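Local coordinates for tryptophan halogenase (Shewanella frigidimarina, PDB 2PYX), which probably binds FAD and acts as a flavin-dependent monooxygenase of the tryptophan halogenase family, whose known members include enzymes that halogenate tryptophan, at residues Pro64-Arg67 with Ser68-Lys72; Tyr162-Gln165 with Asn166-Gly169. One frame throughout, in Å; residues are numbered along the deposited sequence.

Interaction 1 (Pro64-Arg67 with Ser68-Lys72); sequences PSMR and STLSK
Backbone hydrogen bonds of the first turns of helix 65-73 join Ser65, Met66 and Arg67 to Thr69, Leu70 and Ser71, with side chains packing along one flank. Thr69 N reaches Ser65 O at 2.9 Å, in the carbonyl plane and nearly straight, and a weak, bent bond from Ser68 N falls on the same oxygen. One residue on, Leu70 N bonds to Met66 O at 2.9 Å (N-H...O 169°), and Ser71 N to Arg67 O at 3.0 Å. This is the ladder of an alpha-helix, each N-H bonding to the C=O four residues back.

Met66, a selenomethionine, carries the side-chain part. With CG trans to the backbone N (chi1 -171°) and bends at chi2 and chi3, its chain folds so that SE lies 4.0 Å from both CB and CG2 of Thr69, while CG meets Leu70 CD1 at 4.1 Å. This flank of helix 65-73 packs against three elements: Met66 touches Ile21 of helix 16-31, Leu365 of helix 363-377 and Tyr170 of strand 169-172; Thr69 shares Ile21 and Leu70 shares Tyr170. Thr69 turns its methyl toward the selenium and its hydroxyl elsewhere: OG1 hydrogen-bonds to Glu369 of helix 363-377, whose other carboxylate oxygen takes Ser65 OG, one turn back.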
loop_
_atom_site.group_PDB
_atom_site.type_symbol
_atom_site.label_atom_id
_atom_site.label_comp_id
_atom_site.label_asym_id
_atom_site.label_seq_id
_atom_site.Cartn_x
_atom_site.Cartn_y
_atom_site.Cartn_z
ATOM N N PRO A 64 -6.755 -0.819 -3.911
ATOM C CA PRO A 64 -7.813 -0.345 -4.789
ATOM C C PRO A 64 -8.163 1.120 -4.652
ATOM O O PRO A 64 -8.754 1.675 -5.574
ATOM C CB PRO A 64 -8.998 -1.216 -4.394
ATOM C CG PRO A 64 -8.398 -2.482 -3.835
ATOM C CD PRO A 64 -7.164 -1.988 -3.109
ATOM N N SER A 65 -7.794 1.728 -3.530
ATOM C CA SER A 65 -7.945 3.165 -3.335
ATOM C C SER A 65 -7.340 3.980 -4.480
ATOM O O SER A 65 -7.837 5.076 -4.802
ATOM C CB SER A 65 -7.292 3.557 -2.018
ATOM O OG SER A 65 -5.967 3.049 -1.949
HETATM N N MSE A 66 -6.315 3.435 -5.141
HETATM C CA MSE A 66 -5.613 4.177 -6.169
HETATM C C MSE A 66 -6.527 4.460 -7.351
HETATM O O MSE A 66 -6.370 5.475 -8.025
HETATM C CB MSE A 66 -4.377 3.434 -6.627
HETATM C CG MSE A 66 -3.474 4.252 -7.534
HETATM SE SE MSE A 66 -2.855 5.969 -6.816
HETATM C CE MSE A 66 -1.550 5.278 -5.585
ATOM N N ARG A 67 -7.497 3.583 -7.591
ATOM C CA ARG A 67 -8.490 3.885 -8.642
ATOM C C ARG A 67 -9.212 5.201 -8.356
ATOM O O ARG A 67 -9.394 6.049 -9.264
ATOM C CB ARG A 67 -9.501 2.741 -8.797
ATOM C CG ARG A 67 -8.934 1.404 -9.240
ATOM C CD ARG A 67 -10.017 0.315 -9.414
ATOM N NE ARG A 67 -10.637 0.007 -8.137
ATOM C CZ ARG A 67 -11.755 0.554 -7.672
ATOM N NH1 ARG A 67 -12.453 1.387 -8.416
ATOM N NH2 ARG A 67 -12.184 0.236 -6.461
ATOM N N SER A 68 -9.578 5.386 -7.085
ATOM C CA SER A 68 -10.261 6.604 -6.655
ATOM C C SER A 68 -9.342 7.816 -6.692
ATOM O O SER A 68 -9.736 8.859 -7.159
ATOM C CB SER A 68 -10.880 6.437 -5.273
ATOM O OG SER A 68 -11.445 7.657 -4.846
ATOM N N THR A 69 -8.113 7.652 -6.201
ATOM C CA THR A 69 -7.146 8.746 -6.256
ATOM C C THR A 69 -6.933 9.230 -7.685
ATOM O O THR A 69 -6.947 10.436 -7.958
ATOM C CB THR A 69 -5.844 8.269 -5.623
ATOM O OG1 THR A 69 -6.079 8.021 -4.256
ATOM C CG2 THR A 69 -4.749 9.276 -5.724
ATOM N N LEU A 70 -6.708 8.292 -8.598
ATOM C CA LEU A 70 -6.484 8.661 -10.011
ATOM C C LEU A 70 -7.708 9.381 -10.589
ATOM O O LEU A 70 -7.616 10.402 -11.264
ATOM C CB LEU A 70 -6.191 7.400 -10.827
ATOM C CG LEU A 70 -4.812 6.776 -10.613
ATOM C CD1 LEU A 70 -4.777 5.402 -11.277
ATOM C CD2 LEU A 70 -3.682 7.664 -11.110
ATOM N N SER A 71 -8.870 8.833 -10.319
ATOM C CA SER A 71 -10.088 9.436 -10.823
ATOM C C SER A 71 -10.315 10.861 -10.272
ATOM O O SER A 71 -10.624 11.807 -11.024
ATOM C CB SER A 71 -11.267 8.562 -10.409
ATOM O OG SER A 71 -12.488 9.104 -10.905
ATOM N N LYS A 72 -10.106 11.038 -8.965
ATOM C CA LYS A 72 -10.227 12.358 -8.335
ATOM C C LYS A 72 -9.225 13.365 -8.890
ATOM O O LYS A 72 -9.583 14.527 -9.143
ATOM C CB LYS A 72 -10.056 12.243 -6.833
ATOM C CG LYS A 72 -11.222 11.612 -6.096
ATOM C CD LYS A 72 -11.037 11.698 -4.604
ATOM C CE LYS A 72 -9.901 10.807 -4.092
ATOM N NZ LYS A 72 -9.687 10.990 -2.637
#

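Interaction 2 (Tyr162-Gln165 with Asn166-Gly169); sequences YHFQ and NNYG
Phe164 lays its ring over the backbone and amide of Asn167, and its CB meets the ring of Tyr168, in the loop that doubles back just before strand 169-172. The stacking comes first. Asn167 CA sits over one face of the phenyl ring, 3.9 Å from its centroid and 18° off the normal, a CH-pi contact displaced toward the rim. Beyond it the Asn167 amide runs nearly parallel to the ring, the planes 18° apart, with OD1 3.7 Å from Phe164 CE2. Phe164 CG stands between its own N and carbonyl carbon (chi1 60°), which turns the ring back over the returning chain.

The second group is made at the rim of Tyr168. Phe164 CB lies near the plane of that ring, 3.5 Å from CE1, and His163 O also approaches in plane, 3.4 Å from the same carbon. Farther along, Tyr168 OH comes within 3.5 Å of Tyr162 CA.

Polar ties run mostly outward. Tyr168 OH is hydrogen-bonded to Glu77 and Lys155, and Phe88 meets its ring edge-to-face; Asn166 bonds through its amide to Ser143 and Arg500. Within the loop, Asn167 OD1 accepts a weak bond from Tyr168 N (2.9 Å), the side chain curling over to the N-H of the following residue. Cutting Tyr168 back to an alanine is likely to open a gap beside Phe164 CB, leave Phe88 without its ring partner and deprive Glu77 and Lys155 of the hydroxyl they share.

The two limbs of the loop meet mainly through carbon and pi surfaces, with His163 O at the Tyr168 ring edge and no hydrogen bond between them, while hydrogen bonds to surrounding residues fix the polar ends; a hydroxyl between an acid and a lysine is probably polarised by them.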
loop_
_atom_site.group_PDB
_atom_site.type_symbol
_atom_site.label_atom_id
_atom_site.label_comp_id
_atom_site.label_asym_id
_atom_site.label_seq_id
_atom_site.Cartn_x
_atom_site.Cartn_y
_atom_site.Cartn_z
ATOM N N TYR A 162 -11.819 2.424 -14.466
ATOM C CA TYR A 162 -11.838 2.393 -12.993
ATOM C C TYR A 162 -12.966 1.514 -12.410
ATOM O O TYR A 162 -13.052 1.321 -11.199
ATOM C CB TYR A 162 -11.815 3.795 -12.391
ATOM C CG TYR A 162 -10.613 4.598 -12.802
ATOM C CD1 TYR A 162 -9.328 4.160 -12.530
ATOM C CD2 TYR A 162 -10.752 5.823 -13.480
ATOM C CE1 TYR A 162 -8.225 4.913 -12.878
ATOM C CE2 TYR A 162 -9.657 6.563 -13.860
ATOM C CZ TYR A 162 -8.383 6.094 -13.573
ATOM O OH TYR A 162 -7.266 6.794 -13.928
ATOM N N HIS A 163 -13.843 0.999 -13.262
ATOM C CA HIS A 163 -14.827 0.012 -12.846
ATOM C C HIS A 163 -14.263 -1.381 -12.922
ATOM O O HIS A 163 -13.197 -1.599 -13.506
ATOM C CB HIS A 163 -16.120 0.136 -13.665
ATOM C CG HIS A 163 -16.902 1.357 -13.327
ATOM N ND1 HIS A 163 -18.104 1.294 -12.657
ATOM C CD2 HIS A 163 -16.628 2.672 -13.495
ATOM C CE1 HIS A 163 -18.554 2.522 -12.461
ATOM N NE2 HIS A 163 -17.675 3.377 -12.953
ATOM N N PHE A 164 -14.979 -2.330 -12.348
ATOM C CA PHE A 164 -14.430 -3.647 -12.180
ATOM C C PHE A 164 -15.472 -4.724 -12.074
ATOM O O PHE A 164 -16.616 -4.444 -11.711
ATOM C CB PHE A 164 -13.486 -3.679 -10.949
ATOM C CG PHE A 164 -14.132 -3.316 -9.648
ATOM C CD1 PHE A 164 -14.847 -4.262 -8.923
ATOM C CD2 PHE A 164 -14.035 -2.032 -9.133
ATOM C CE1 PHE A 164 -15.444 -3.938 -7.708
ATOM C CE2 PHE A 164 -14.641 -1.710 -7.915
ATOM C CZ PHE A 164 -15.328 -2.664 -7.205
ATOM N N GLN A 165 -15.038 -5.945 -12.390
ATOM C CA GLN A 165 -15.765 -7.150 -12.048
ATOM C C GLN A 165 -15.332 -7.679 -10.690
ATOM O O GLN A 165 -16.155 -8.101 -9.894
ATOM C CB GLN A 165 -15.645 -8.150 -13.183
ATOM C CG GLN A 165 -16.483 -7.653 -14.377
ATOM C CD GLN A 165 -16.177 -8.361 -15.663
ATOM O OE1 GLN A 165 -16.848 -9.324 -16.032
ATOM N NE2 GLN A 165 -15.164 -7.900 -16.359
ATOM N N ASN A 166 -14.039 -7.593 -10.404
ATOM C CA ASN A 166 -13.517 -7.840 -9.056
ATOM C C ASN A 166 -12.568 -6.685 -8.698
ATOM O O ASN A 166 -11.876 -6.178 -9.570
ATOM C CB ASN A 166 -12.753 -9.154 -8.961
ATOM C CG ASN A 166 -13.653 -10.345 -8.749
ATOM O OD1 ASN A 166 -14.555 -10.315 -7.924
ATOM N ND2 ASN A 166 -13.361 -11.429 -9.447
ATOM N N ASN A 167 -12.554 -6.264 -7.440
ATOM C CA ASN A 167 -11.792 -5.060 -7.050
ATOM C C ASN A 167 -10.308 -5.245 -7.308
ATOM O O ASN A 167 -9.759 -6.347 -7.149
ATOM C CB ASN A 167 -12.018 -4.706 -5.572
ATOM C CG ASN A 167 -11.817 -3.217 -5.257
ATOM O OD1 ASN A 167 -11.503 -2.427 -6.140
ATOM N ND2 ASN A 167 -12.049 -2.836 -4.006
ATOM N N TYR A 168 -9.669 -4.150 -7.678
ATOM C CA TYR A 168 -8.282 -4.173 -8.075
ATOM C C TYR A 168 -7.584 -2.875 -7.759
ATOM O O TYR A 168 -8.207 -1.824 -7.670
ATOM C CB TYR A 168 -8.125 -4.486 -9.567
ATOM C CG TYR A 168 -8.580 -3.419 -10.533
ATOM C CD1 TYR A 168 -9.911 -3.368 -10.977
ATOM C CD2 TYR A 168 -7.700 -2.480 -11.048
ATOM C CE1 TYR A 168 -10.330 -2.408 -11.861
ATOM C CE2 TYR A 168 -8.111 -1.520 -11.934
ATOM C CZ TYR A 168 -9.435 -1.463 -12.335
ATOM O OH TYR A 168 -9.837 -0.495 -13.245
ATOM N N GLY A 169 -6.275 -3.007 -7.528
ATOM C CA GLY A 169 -5.325 -1.898 -7.609
ATOM C C GLY A 169 -4.340 -2.185 -8.737
ATOM O O GLY A 169 -4.655 -2.888 -9.701
#

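Arg67 is the joint between the two contacts, whose centres lie 11 Å apart. From the helix of interaction 1 its guanidinium spans the loop of interaction 2: NH1 hydrogen-bonds to Tyr162 O at 2.8 Å, NE lies 3.1 Å from Tyr168 O in a weak bond, and NH2 2.8 Å from Asn167 OD1, also weakly bonded. Pro64 CB adds a 3.3 Å contact to Asn167 OD1. Both interactions lie near the predicted active site: the side chains of Pro64 and Tyr168 are about 7 and 6 Å from that of Lys89, the probable catalytic residue, while that of Met66 is about 7 Å from that of Thr17, in the predicted FAD site.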